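Local coordinates for replication initiator A family protein (Staphylococcus aureus CA-347, PDB 4PT7), which probably binds the replication origin of staphylococcal multiresistance plasmids through its winged-helix N-terminal domain and assembles there to initiate plasmid replication, at residues Pro20-Thr25 and Glu117-Lys122; Ile38-Leu43 and Met111-Thr116; Asn48-Asn53 and Gly60-Val65; Lys84-Leu89 and Lys104-Tyr109. One frame throughout, in Å; residues are numbered along the deposited sequence.

Interaction 1: Pro20-Thr25 and Glu117-Lys122; sequences PKVFFT and ERDIYK
Thr25, at the end of the short, weakly bonded turn 22-25, faces the first turns of helix 117-126, and its CA comes within 6.1 Å of the CA of Asp119. No hydrogen bond joins the two segments. Val22 meets the carboxylate of Asp119 with a single methyl, CG2 lying 3.7 Å from Asp119 CG and nearly as close to both oxygens. That methyl stands opposite the backbone N of Val22, while CG1 sits between the backbone N and the carbonyl carbon (chi1 65°). Thr25 touches with its beta carbon, 4.2 Å from CB of Lys122. Its OG1 is 3.9 Å from Asp119 OD1, too long for a bond, and has no polar partner in the model although the contact buries it. Lys122 runs extended past the end of the turn. Its NZ stops 3.6 Å from Thr25 O and forms its salt bridge with Glu27. The carboxylate of Asp119 turns back instead, OD2 accepting a hydrogen bond from the backbone N of Thr116, which would hold it in place against Val22. Thr116 is the N-cap of this helix and its side chain caps a backbone N of the first turn; with Asp119 three positions on, this is consistent with a capping box.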
loop_
_atom_site.group_PDB
_atom_site.type_symbol
_atom_site.label_atom_id
_atom_site.label_comp_id
_atom_site.label_asym_id
_atom_site.label_seq_id
_atom_site.Cartn_x
_atom_site.Cartn_y
_atom_site.Cartn_z
ATOM N N PRO B 20 16.755 1.851 13.608
ATOM C CA PRO B 20 18.168 1.644 13.935
ATOM C C PRO B 20 19.064 2.156 12.808
ATOM O O PRO B 20 18.845 1.831 11.637
ATOM C CB PRO B 20 18.264 0.128 14.093
ATOM C CG PRO B 20 16.928 -0.231 14.641
ATOM C CD PRO B 20 15.982 0.613 13.811
ATOM N N LYS B 21 20.072 2.949 13.165
ATOM C CA LYS B 21 21.007 3.499 12.187
ATOM C C LYS B 21 21.752 2.392 11.452
ATOM O O LYS B 21 22.131 2.547 10.289
ATOM C CB LYS B 21 22.021 4.428 12.872
ATOM C CG LYS B 21 21.447 5.769 13.335
ATOM C CD LYS B 21 22.574 6.774 13.623
ATOM C CE LYS B 21 22.015 8.106 14.071
ATOM N NZ LYS B 21 23.097 9.112 14.337
ATOM N N VAL B 22 21.959 1.274 12.133
ATOM C CA VAL B 22 22.653 0.149 11.529
ATOM C C VAL B 22 21.924 -0.313 10.253
ATOM O O VAL B 22 22.528 -0.939 9.387
ATOM C CB VAL B 22 22.788 -1.018 12.554
ATOM C CG1 VAL B 22 21.422 -1.565 12.908
ATOM C CG2 VAL B 22 23.696 -2.108 12.008
ATOM N N PHE B 23 20.637 0.014 10.120
ATOM C CA PHE B 23 19.885 -0.383 8.923
ATOM C C PHE B 23 20.335 0.421 7.706
ATOM O O PHE B 23 19.963 0.104 6.576
ATOM C CB PHE B 23 18.357 -0.185 9.109
ATOM C CG PHE B 23 17.708 -1.192 10.035
ATOM C CD1 PHE B 23 18.458 -2.210 10.615
ATOM C CD2 PHE B 23 16.349 -1.114 10.329
ATOM C CE1 PHE B 23 17.860 -3.137 11.482
ATOM C CE2 PHE B 23 15.742 -2.031 11.187
ATOM C CZ PHE B 23 16.497 -3.045 11.766
ATOM N N PHE B 24 21.128 1.462 7.927
ATOM C CA PHE B 24 21.584 2.283 6.812
ATOM C C PHE B 24 23.100 2.264 6.646
ATOM O O PHE B 24 23.637 2.893 5.742
ATOM C CB PHE B 24 21.119 3.733 6.981
ATOM C CG PHE B 24 19.635 3.885 7.145
ATOM C CD1 PHE B 24 19.051 3.822 8.406
ATOM C CD2 PHE B 24 18.819 4.119 6.041
ATOM C CE1 PHE B 24 17.670 3.995 8.567
ATOM C CE2 PHE B 24 17.441 4.291 6.189
ATOM C CZ PHE B 24 16.866 4.231 7.457
ATOM N N THR B 25 23.788 1.540 7.516
ATOM C CA THR B 25 25.242 1.452 7.440
ATOM C C THR B 25 25.670 0.016 7.177
ATOM O O THR B 25 26.457 -0.239 6.259
ATOM C CB THR B 25 25.909 1.943 8.748
ATOM O OG1 THR B 25 25.450 1.152 9.852
ATOM C CG2 THR B 25 25.562 3.409 9.004
ATOM N N GLU B 117 31.888 -4.513 14.081
ATOM C CA GLU B 117 32.925 -3.488 14.170
ATOM C C GLU B 117 32.765 -2.491 13.034
ATOM O O GLU B 117 32.822 -1.281 13.242
ATOM C CB GLU B 117 34.323 -4.098 14.072
ATOM C CG GLU B 117 34.693 -5.073 15.168
ATOM C CD GLU B 117 36.137 -5.544 15.023
ATOM O OE1 GLU B 117 37.057 -4.710 15.203
ATOM O OE2 GLU B 117 36.352 -6.742 14.717
ATOM N N ARG B 118 32.571 -2.999 11.825
ATOM C CA ARG B 118 32.408 -2.109 10.688
ATOM C C ARG B 118 31.234 -1.161 10.911
ATOM O O ARG B 118 31.317 0.014 10.566
ATOM C CB ARG B 118 32.210 -2.901 9.389
ATOM C CG ARG B 118 33.410 -3.746 8.997
ATOM C CD ARG B 118 33.294 -4.310 7.576
ATOM N NE ARG B 118 33.399 -3.274 6.547
ATOM C CZ ARG B 118 32.373 -2.578 6.060
ATOM N NH1 ARG B 118 31.137 -2.799 6.499
ATOM N NH2 ARG B 118 32.583 -1.655 5.130
ATOM N N ASP B 119 30.146 -1.669 11.488
ATOM C CA ASP B 119 28.980 -0.828 11.756
ATOM C C ASP B 119 29.368 0.281 12.725
ATOM O O ASP B 119 29.038 1.454 12.502
ATOM C CB ASP B 119 27.830 -1.646 12.359
ATOM C CG ASP B 119 27.301 -2.699 11.410
ATOM O OD1 ASP B 119 27.102 -2.374 10.225
ATOM O OD2 ASP B 119 27.078 -3.846 11.853
ATOM N N ILE B 120 30.067 -0.099 13.794
ATOM C CA ILE B 120 30.535 0.847 14.803
ATOM C C ILE B 120 31.364 1.920 14.098
ATOM O O ILE B 120 31.097 3.118 14.219
ATOM C CB ILE B 120 31.448 0.162 15.857
ATOM C CG1 ILE B 120 30.720 -1.015 16.512
ATOM C CG2 ILE B 120 31.864 1.176 16.936
ATOM C CD1 ILE B 120 29.507 -0.625 17.296
ATOM N N TYR B 121 32.372 1.470 13.359
ATOM C CA TYR B 121 33.254 2.370 12.631
ATOM C C TYR B 121 32.468 3.331 11.745
ATOM O O TYR B 121 32.642 4.552 11.824
ATOM C CB TYR B 121 34.231 1.560 11.772
ATOM C CG TYR B 121 35.139 2.396 10.893
ATOM C CD1 TYR B 121 36.257 3.045 11.422
ATOM C CD2 TYR B 121 34.872 2.549 9.532
ATOM C CE1 TYR B 121 37.090 3.826 10.611
ATOM C CE2 TYR B 121 35.690 3.322 8.716
ATOM C CZ TYR B 121 36.796 3.959 9.258
ATOM O OH TYR B 121 37.598 4.729 8.443
ATOM N N LYS B 122 31.597 2.781 10.904
ATOM C CA LYS B 122 30.818 3.617 10.003
ATOM C C LYS B 122 29.916 4.610 10.721
ATOM O O LYS B 122 29.850 5.781 10.343
ATOM C CB LYS B 122 29.976 2.754 9.060
ATOM C CG LYS B 122 30.776 2.032 7.977
ATOM C CD LYS B 122 29.836 1.431 6.927
ATOM C CE LYS B 122 30.599 0.759 5.784
ATOM N NZ LYS B 122 29.681 0.163 4.758
#

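Interaction 2: Ile38-Leu43 and Met111-Thr116; sequences IAYAIL and MKPIVT
A tyrosine on the long helix 34-52 of the N-terminal domain fastens the connector that leaves strand 107-110 for helix 117-126. Tyr40 OH donates a hydrogen bond of 2.7 Å to the backbone carbonyl O of Met111, the one polar link between the two segments. The bond meets the carbonyl at a C=O...O angle of 136°, with the hydroxyl tilted 30° from the carbonyl plane. Met111 O itself lies at the edge of the ring, near its plane, 3.3 Å from Tyr40 CE1. The phenol reaches this far because CG stands anti to the backbone N (chi1 178°), which sends the ring straight out from the helix toward the connector. Pro113, two residues further along the connector, joins in: its CD sits 3.4 Å from Tyr40 OH, and the two side chains cross at about a right angle. The hydroxyl is thus gripped by a carbonyl and packed by a proline methylene, whereas the side chains of Met111 and Lys112 point away from the helix. Lys112 instead reaches Glu10 of the second subunit in a salt bridge. The Tyr40 ring is fixed further by an edge-to-face contact with Phe23 and by packing on Pro20, Leu94 and Leu110, so that it lies amid strand 16-20, helix 22-25 and strand 107-110, while Pro113 also rests on Val22 and Phe23 of helix 22-25.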
loop_
_atom_site.group_PDB
_atom_site.type_symbol
_atom_site.label_atom_id
_atom_site.label_comp_id
_atom_site.label_asym_id
_atom_site.label_seq_id
_atom_site.Cartn_x
_atom_site.Cartn_y
_atom_site.Cartn_z
ATOM N N ILE B 38 10.769 0.967 8.162
ATOM C CA ILE B 38 9.723 1.720 8.830
ATOM C C ILE B 38 8.822 0.782 9.641
ATOM O O ILE B 38 8.568 1.032 10.823
ATOM C CB ILE B 38 8.921 2.539 7.790
ATOM C CG1 ILE B 38 9.801 3.691 7.289
ATOM C CG2 ILE B 38 7.627 3.059 8.390
ATOM C CD1 ILE B 38 9.234 4.464 6.124
ATOM N N ALA B 39 8.372 -0.307 9.020
ATOM C CA ALA B 39 7.526 -1.271 9.712
ATOM C C ALA B 39 8.224 -1.737 10.994
ATOM O O ALA B 39 7.594 -1.853 12.044
ATOM C CB ALA B 39 7.244 -2.474 8.811
ATOM N N TYR B 40 9.523 -2.011 10.898
ATOM C CA TYR B 40 10.283 -2.469 12.055
ATOM C C TYR B 40 10.165 -1.427 13.166
ATOM O O TYR B 40 9.901 -1.767 14.323
ATOM C CB TYR B 40 11.757 -2.657 11.686
ATOM C CG TYR B 40 12.628 -3.078 12.852
ATOM C CD1 TYR B 40 12.878 -4.430 13.121
ATOM C CD2 TYR B 40 13.173 -2.120 13.717
ATOM C CE1 TYR B 40 13.643 -4.812 14.233
ATOM C CE2 TYR B 40 13.938 -2.492 14.819
ATOM C CZ TYR B 40 14.162 -3.835 15.073
ATOM O OH TYR B 40 14.880 -4.199 16.179
ATOM N N ALA B 41 10.337 -0.157 12.803
ATOM C CA ALA B 41 10.272 0.919 13.783
ATOM C C ALA B 41 8.886 1.042 14.411
ATOM O O ALA B 41 8.760 1.344 15.594
ATOM C CB ALA B 41 10.691 2.236 13.141
ATOM N N ILE B 42 7.843 0.803 13.623
ATOM C CA ILE B 42 6.488 0.881 14.144
ATOM C C ILE B 42 6.229 -0.276 15.107
ATOM O O ILE B 42 5.640 -0.079 16.169
ATOM C CB ILE B 42 5.442 0.864 13.010
ATOM C CG1 ILE B 42 5.615 2.112 12.138
ATOM C CG2 ILE B 42 4.037 0.800 13.598
ATOM C CD1 ILE B 42 4.572 2.271 11.049
ATOM N N LEU B 43 6.674 -1.478 14.753
ATOM C CA LEU B 43 6.471 -2.612 15.649
ATOM C C LEU B 43 7.270 -2.419 16.944
ATOM O O LEU B 43 6.850 -2.864 18.015
ATOM C CB LEU B 43 6.868 -3.922 14.971
ATOM C CG LEU B 43 5.969 -4.375 13.813
ATOM C CD1 LEU B 43 6.513 -5.664 13.204
ATOM C CD2 LEU B 43 4.554 -4.594 14.314
ATOM N N MET B 111 13.007 -8.723 16.978
ATOM C CA MET B 111 14.360 -8.934 17.476
ATOM C C MET B 111 15.239 -7.696 17.298
ATOM O O MET B 111 15.034 -6.895 16.389
ATOM C CB MET B 111 15.000 -10.103 16.732
ATOM C CG MET B 111 14.155 -11.360 16.708
ATOM S SD MET B 111 13.894 -12.056 18.335
ATOM C CE MET B 111 15.495 -12.818 18.575
ATOM N N LYS B 112 16.227 -7.549 18.172
ATOM C CA LYS B 112 17.159 -6.431 18.100
ATOM C C LYS B 112 18.166 -6.722 16.997
ATOM O O LYS B 112 18.496 -7.876 16.735
ATOM C CB LYS B 112 17.860 -6.238 19.459
ATOM C CG LYS B 112 16.888 -5.727 20.531
ATOM C CD LYS B 112 17.301 -6.076 21.957
ATOM C CE LYS B 112 18.532 -5.332 22.418
ATOM N NZ LYS B 112 18.860 -5.697 23.832
ATOM N N PRO B 113 18.641 -5.675 16.307
ATOM C CA PRO B 113 19.610 -5.840 15.229
ATOM C C PRO B 113 20.988 -6.242 15.730
ATOM O O PRO B 113 21.262 -6.230 16.930
ATOM C CB PRO B 113 19.620 -4.471 14.573
ATOM C CG PRO B 113 19.357 -3.552 15.723
ATOM C CD PRO B 113 18.231 -4.266 16.423
ATOM N N ILE B 114 21.843 -6.608 14.784
ATOM C CA ILE B 114 23.210 -7.014 15.057
ATOM C C ILE B 114 24.114 -5.848 14.688
ATOM O O ILE B 114 23.850 -5.128 13.721
ATOM C CB ILE B 114 23.611 -8.239 14.195
ATOM C CG1 ILE B 114 22.784 -9.460 14.598
ATOM C CG2 ILE B 114 25.096 -8.532 14.352
ATOM C CD1 ILE B 114 22.963 -9.873 16.049
ATOM N N VAL B 115 25.176 -5.656 15.458
ATOM C CA VAL B 115 26.118 -4.580 15.182
ATOM C C VAL B 115 27.532 -5.149 15.144
ATOM O O VAL B 115 27.961 -5.824 16.079
ATOM C CB VAL B 115 26.050 -3.483 16.265
ATOM C CG1 VAL B 115 26.936 -2.320 15.875
ATOM C CG2 VAL B 115 24.615 -3.015 16.437
ATOM N N THR B 116 28.249 -4.885 14.058
ATOM C CA THR B 116 29.622 -5.374 13.915
ATOM C C THR B 116 30.592 -4.199 14.027
ATOM O O THR B 116 30.171 -3.033 14.052
ATOM C CB THR B 116 29.862 -6.029 12.538
ATOM O OG1 THR B 116 29.847 -5.013 11.525
ATOM C CG2 THR B 116 28.782 -7.063 12.231
#

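Interaction 3: Asn48-Asn53 and Gly60-Val65; sequences NLSIKN and GNIYFV
Ser50 carries the close side of this contact, its hydroxyl pressed between the backbone and a ring of the segment 60-65. OG donates a hydrogen bond of 2.9 Å to the carbonyl O of Tyr63. The donor stands above the carbonyl plane, 41° out of it, at a C=O...O angle of 137°, so the bond does not follow a lone pair. With OG beside the backbone N (chi1 -70°), the hydroxyl also comes 3.1 Å from Phe64 CD2 and equally near CE2, meeting the ring obliquely. The beta carbon of the same serine packs 3.4 Å from Ile62 CG2, the methyl branch that lies opposite the backbone N of Ile62. Phe64 fills the inner side, its ring packed on Leu43, Arg46 and Leu47 of helix 34-52 and on Leu108 and Leu110 of strand 107-110. The arrangement places the segment 60-65, which leads into helix 68-74, across the C-terminal end of helix 34-52 in the winged-helix-like N-terminal domain; the backbone of Phe64 also bonds to Leu108, tying the segment to strand 107-110. Toward solvent the packing thins to one apolar touch. Ile51 CD1 and Ile62 CD1 are 4.0 Å apart, their side chains meeting at a slant, and Ile51 belongs to the exposed surface of the helix. The Tyr63 side chain points away from the helix and lies on Ile107, its carbonyl serving the serine from the other side of the backbone. Asn53, where the helix ends, turns to the second subunit and accepts a hydrogen bond from the backbone N of Glu131 there.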
loop_
_atom_site.group_PDB
_atom_site.type_symbol
_atom_site.label_atom_id
_atom_site.label_comp_id
_atom_site.label_asym_id
_atom_site.label_seq_id
_atom_site.Cartn_x
_atom_site.Cartn_y
_atom_site.Cartn_z
ATOM N N ASN B 48 5.559 -1.489 23.651
ATOM C CA ASN B 48 4.991 -0.868 24.840
ATOM C C ASN B 48 3.606 -1.445 25.106
ATOM O O ASN B 48 3.237 -1.708 26.253
ATOM C CB ASN B 48 4.878 0.645 24.640
ATOM C CG ASN B 48 4.157 1.329 25.783
ATOM O OD1 ASN B 48 3.338 2.232 25.566
ATOM N ND2 ASN B 48 4.456 0.906 27.013
ATOM N N LEU B 49 2.840 -1.622 24.037
ATOM C CA LEU B 49 1.501 -2.168 24.145
ATOM C C LEU B 49 1.526 -3.661 24.455
ATOM O O LEU B 49 0.663 -4.152 25.178
ATOM C CB LEU B 49 0.713 -1.903 22.859
ATOM C CG LEU B 49 0.468 -0.422 22.556
ATOM C CD1 LEU B 49 -0.359 -0.279 21.288
ATOM C CD2 LEU B 49 -0.245 0.228 23.738
ATOM N N SER B 50 2.508 -4.387 23.923
ATOM C CA SER B 50 2.582 -5.817 24.216
ATOM C C SER B 50 2.708 -6.023 25.714
ATOM O O SER B 50 2.084 -6.917 26.277
ATOM C CB SER B 50 3.770 -6.475 23.526
ATOM O OG SER B 50 3.587 -6.545 22.124
ATOM N N ILE B 51 3.516 -5.189 26.359
ATOM C CA ILE B 51 3.703 -5.300 27.795
ATOM C C ILE B 51 2.366 -5.117 28.510
ATOM O O ILE B 51 1.999 -5.911 29.372
ATOM C CB ILE B 51 4.718 -4.256 28.299
ATOM C CG1 ILE B 51 6.109 -4.615 27.778
ATOM C CG2 ILE B 51 4.710 -4.199 29.828
ATOM C CD1 ILE B 51 7.142 -3.547 28.014
ATOM N N LYS B 52 1.635 -4.071 28.140
ATOM C CA LYS B 52 0.340 -3.808 28.751
ATOM C C LYS B 52 -0.645 -4.952 28.510
ATOM O O LYS B 52 -1.522 -5.202 29.333
ATOM C CB LYS B 52 -0.236 -2.498 28.216
ATOM C CG LYS B 52 0.519 -1.269 28.684
ATOM C CD LYS B 52 -0.057 -0.002 28.079
ATOM C CE LYS B 52 0.684 1.228 28.576
ATOM N NZ LYS B 52 0.192 2.469 27.909
ATOM N N ASN B 53 -0.491 -5.647 27.387
ATOM C CA ASN B 53 -1.370 -6.767 27.065
ATOM C C ASN B 53 -0.849 -8.046 27.704
ATOM O O ASN B 53 -1.357 -9.133 27.433
ATOM C CB ASN B 53 -1.466 -6.977 25.550
ATOM C CG ASN B 53 -2.074 -5.795 24.839
ATOM O OD1 ASN B 53 -2.916 -5.091 25.394
ATOM N ND2 ASN B 53 -1.667 -5.581 23.592
ATOM N N GLY B 60 10.681 -13.738 29.728
ATOM C CA GLY B 60 10.683 -12.288 29.749
ATOM C C GLY B 60 10.726 -11.667 28.364
ATOM O O GLY B 60 10.840 -10.445 28.235
ATOM N N ASN B 61 10.638 -12.492 27.324
ATOM C CA ASN B 61 10.665 -11.975 25.960
ATOM C C ASN B 61 9.313 -11.398 25.547
ATOM O O ASN B 61 8.273 -12.026 25.765
ATOM C CB ASN B 61 11.080 -13.074 24.981
ATOM C CG ASN B 61 12.451 -13.639 25.293
ATOM O OD1 ASN B 61 13.368 -12.909 25.678
ATOM N ND2 ASN B 61 12.606 -14.948 25.113
ATOM N N ILE B 62 9.340 -10.205 24.947
ATOM C CA ILE B 62 8.131 -9.522 24.499
ATOM C C ILE B 62 7.746 -9.979 23.091
ATOM O O ILE B 62 8.586 -10.012 22.190
ATOM C CB ILE B 62 8.333 -7.987 24.499
ATOM C CG1 ILE B 62 8.869 -7.534 25.865
ATOM C CG2 ILE B 62 7.007 -7.285 24.225
ATOM C CD1 ILE B 62 9.368 -6.092 25.895
ATOM N N TYR B 63 6.471 -10.307 22.898
ATOM C CA TYR B 63 5.999 -10.782 21.602
ATOM C C TYR B 63 4.671 -10.154 21.184
ATOM O O TYR B 63 4.062 -9.389 21.933
ATOM C CB TYR B 63 5.872 -12.312 21.633
ATOM C CG TYR B 63 4.890 -12.829 22.668
ATOM C CD1 TYR B 63 3.516 -12.820 22.424
ATOM C CD2 TYR B 63 5.330 -13.295 23.912
ATOM C CE1 TYR B 63 2.607 -13.259 23.383
ATOM C CE2 TYR B 63 4.426 -13.735 24.882
ATOM C CZ TYR B 63 3.065 -13.713 24.609
ATOM O OH TYR B 63 2.161 -14.135 25.564
ATOM N N PHE B 64 4.238 -10.474 19.969
ATOM C CA PHE B 64 2.981 -9.964 19.426
ATOM C C PHE B 64 2.034 -11.118 19.125
ATOM O O PHE B 64 2.470 -12.200 18.707
ATOM C CB PHE B 64 3.219 -9.187 18.130
ATOM C CG PHE B 64 4.040 -7.954 18.306
ATOM C CD1 PHE B 64 5.274 -7.828 17.673
ATOM C CD2 PHE B 64 3.574 -6.904 19.089
ATOM C CE1 PHE B 64 6.034 -6.666 17.820
ATOM C CE2 PHE B 64 4.326 -5.740 19.241
ATOM C CZ PHE B 64 5.556 -5.622 18.605
ATOM N N VAL B 65 0.743 -10.870 19.338
ATOM C CA VAL B 65 -0.299 -11.856 19.084
ATOM C C VAL B 65 -1.349 -11.173 18.218
ATOM O O VAL B 65 -2.545 -11.381 18.396
ATOM C CB VAL B 65 -0.989 -12.309 20.388
ATOM C CG1 VAL B 65 -1.774 -13.579 20.137
ATOM C CG2 VAL B 65 0.028 -12.512 21.482
#

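Interaction 4: Lys84-Leu89 and Lys104-Tyr109; sequences KIKKGL and KPNILY
Lys86 leaves helix 79-91 with CG beside its backbone N (chi1 -66°) and CD extended, then bends once about the CG-CD bond (chi3 66°), which carries CE and NZ across to Asn106 and Leu108. Leu108 meets it with CD2, the methyl anti to its own CA (CD1 takes the bent branch, chi2 60°), 4.5 Å from Lys86 CE. The aliphatic part of the lysine therefore passes loosely by one methyl of the leucine. At the polar end, Lys86 NZ is 4.4 Å from Asn106 ND2, a spacing without a bond between two nitrogens that both carry hydrogens. The ammonium finds its partner in Gln97 on the adjoining strand, through a weak hydrogen bond to OE1, and the Asn106 side chain packs on this same glutamine. The backbones stay well apart, 9.3 Å between the CA atoms of Lys86 and Leu108, so the long lysine side chain does most of the reaching across. The contact joins helix 79-91 to the two-stranded antiparallel hairpin 95-98/107-110, which packs like the wing of a winged-helix domain, consistent with the HTH-type family. Around it, Leu89 packs on Leu95 of strand 95-98, Leu108 on Leu71 of helix 68-74, and Ile85 on Ala39 of helix 34-52.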
loop_
_atom_site.group_PDB
_atom_site.type_symbol
_atom_site.label_atom_id
_atom_site.label_comp_id
_atom_site.label_asym_id
_atom_site.label_seq_id
_atom_site.Cartn_x
_atom_site.Cartn_y
_atom_site.Cartn_z
ATOM N N LYS B 84 5.344 -9.577 2.440
ATOM C CA LYS B 84 6.691 -9.209 2.039
ATOM C C LYS B 84 7.494 -8.609 3.207
ATOM O O LYS B 84 8.676 -8.902 3.362
ATOM C CB LYS B 84 6.642 -8.242 0.845
ATOM C CG LYS B 84 8.008 -7.659 0.471
ATOM C CD LYS B 84 8.104 -7.185 -0.987
ATOM C CE LYS B 84 7.048 -6.144 -1.367
ATOM N NZ LYS B 84 5.701 -6.744 -1.582
ATOM N N ILE B 85 6.855 -7.791 4.037
ATOM C CA ILE B 85 7.549 -7.185 5.169
ATOM C C ILE B 85 8.004 -8.251 6.159
ATOM O O ILE B 85 9.188 -8.306 6.522
ATOM C CB ILE B 85 6.649 -6.123 5.850
ATOM C CG1 ILE B 85 6.552 -4.901 4.925
ATOM C CG2 ILE B 85 7.219 -5.714 7.211
ATOM C CD1 ILE B 85 5.588 -3.834 5.383
ATOM N N LYS B 86 7.073 -9.107 6.569
ATOM C CA LYS B 86 7.377 -10.189 7.497
ATOM C C LYS B 86 8.503 -11.069 6.959
ATOM O O LYS B 86 9.415 -11.454 7.697
ATOM C CB LYS B 86 6.129 -11.043 7.739
ATOM C CG LYS B 86 5.008 -10.298 8.456
ATOM C CD LYS B 86 3.679 -11.064 8.406
ATOM C CE LYS B 86 3.719 -12.366 9.167
ATOM N NZ LYS B 86 2.407 -13.066 9.063
ATOM N N LYS B 87 8.441 -11.371 5.668
ATOM C CA LYS B 87 9.448 -12.216 5.041
ATOM C C LYS B 87 10.813 -11.534 5.077
ATOM O O LYS B 87 11.824 -12.156 5.399
ATOM C CB LYS B 87 9.058 -12.515 3.590
ATOM C CG LYS B 87 9.824 -13.679 2.948
ATOM C CD LYS B 87 9.408 -15.020 3.566
ATOM C CE LYS B 87 9.890 -16.222 2.736
ATOM N NZ LYS B 87 11.375 -16.346 2.638
ATOM N N GLY B 88 10.833 -10.250 4.739
ATOM C CA GLY B 88 12.072 -9.502 4.737
ATOM C C GLY B 88 12.678 -9.371 6.130
ATOM O O GLY B 88 13.872 -9.558 6.299
ATOM N N LEU B 89 11.869 -9.051 7.136
ATOM C CA LEU B 89 12.406 -8.926 8.491
ATOM C C LEU B 89 12.887 -10.285 8.980
ATOM O O LEU B 89 13.925 -10.381 9.643
ATOM C CB LEU B 89 11.351 -8.360 9.449
ATOM C CG LEU B 89 10.872 -6.945 9.100
ATOM C CD1 LEU B 89 9.928 -6.425 10.183
ATOM C CD2 LEU B 89 12.072 -6.026 8.960
ATOM N N LYS B 104 -5.875 -19.022 14.586
ATOM C CA LYS B 104 -5.155 -18.414 15.701
ATOM C C LYS B 104 -3.945 -17.619 15.217
ATOM O O LYS B 104 -3.043 -18.169 14.585
ATOM C CB LYS B 104 -4.700 -19.483 16.703
ATOM C CG LYS B 104 -5.636 -19.657 17.893
ATOM C CD LYS B 104 -4.997 -20.506 18.984
ATOM C CE LYS B 104 -5.796 -20.431 20.280
ATOM N NZ LYS B 104 -5.083 -21.115 21.399
ATOM N N PRO B 105 -3.916 -16.307 15.512
ATOM C CA PRO B 105 -2.830 -15.401 15.123
ATOM C C PRO B 105 -1.451 -15.969 15.434
ATOM O O PRO B 105 -1.225 -16.527 16.506
ATOM C CB PRO B 105 -3.123 -14.148 15.938
ATOM C CG PRO B 105 -4.613 -14.145 16.000
ATOM C CD PRO B 105 -4.928 -15.589 16.307
ATOM N N ASN B 106 -0.530 -15.829 14.488
ATOM C CA ASN B 106 0.823 -16.326 14.685
ATOM C C ASN B 106 1.529 -15.492 15.748
ATOM O O ASN B 106 1.219 -14.318 15.940
ATOM C CB ASN B 106 1.611 -16.264 13.373
ATOM C CG ASN B 106 1.005 -17.133 12.287
ATOM O OD1 ASN B 106 0.732 -18.317 12.504
ATOM N ND2 ASN B 106 0.790 -16.548 11.111
ATOM N N ILE B 107 2.469 -16.109 16.450
ATOM C CA ILE B 107 3.230 -15.415 17.475
ATOM C C ILE B 107 4.436 -14.776 16.801
ATOM O O ILE B 107 5.240 -15.472 16.186
ATOM C CB ILE B 107 3.744 -16.388 18.553
ATOM C CG1 ILE B 107 2.576 -17.167 19.152
ATOM C CG2 ILE B 107 4.460 -15.618 19.649
ATOM C CD1 ILE B 107 1.529 -16.281 19.779
ATOM N N LEU B 108 4.547 -13.455 16.903
ATOM C CA LEU B 108 5.668 -12.727 16.310
ATOM C C LEU B 108 6.586 -12.144 17.383
ATOM O O LEU B 108 6.127 -11.487 18.327
ATOM C CB LEU B 108 5.175 -11.584 15.409
ATOM C CG LEU B 108 4.754 -11.896 13.968
ATOM C CD1 LEU B 108 3.609 -12.886 13.975
ATOM C CD2 LEU B 108 4.332 -10.607 13.259
ATOM N N TYR B 109 7.882 -12.393 17.230
ATOM C CA TYR B 109 8.885 -11.876 18.152
ATOM C C TYR B 109 9.772 -10.910 17.389
ATOM O O TYR B 109 10.489 -11.316 16.466
ATOM C CB TYR B 109 9.787 -12.987 18.703
ATOM C CG TYR B 109 9.192 -13.815 19.811
ATOM C CD1 TYR B 109 8.535 -15.009 19.537
ATOM C CD2 TYR B 109 9.311 -13.415 21.145
ATOM C CE1 TYR B 109 8.009 -15.793 20.565
ATOM C CE2 TYR B 109 8.791 -14.187 22.177
ATOM C CZ TYR B 109 8.142 -15.374 21.881
ATOM O OH TYR B 109 7.616 -16.141 22.895
#

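In the fold
Helix 34-52 is shared by interactions 2 and 3, whose centres are 16 Å apart and which meet where Phe64 packs on Leu43. Interaction 2 lies closest to the middle of the chain and touches all the others; interactions 1 and 3 lie on opposite sides of that middle. The two contacts of helix 34-52 each rest on a hydroxyl-to-carbonyl bond, whereas interactions 1 and 4 have no hydrogen bond between their segments and send their lysines to partners outside. Interaction 1 is buried, the other three partly so. Interactions 3 and 4 are joined through Phe64 and Leu108, and interaction 4 alone is untouched by the second subunit.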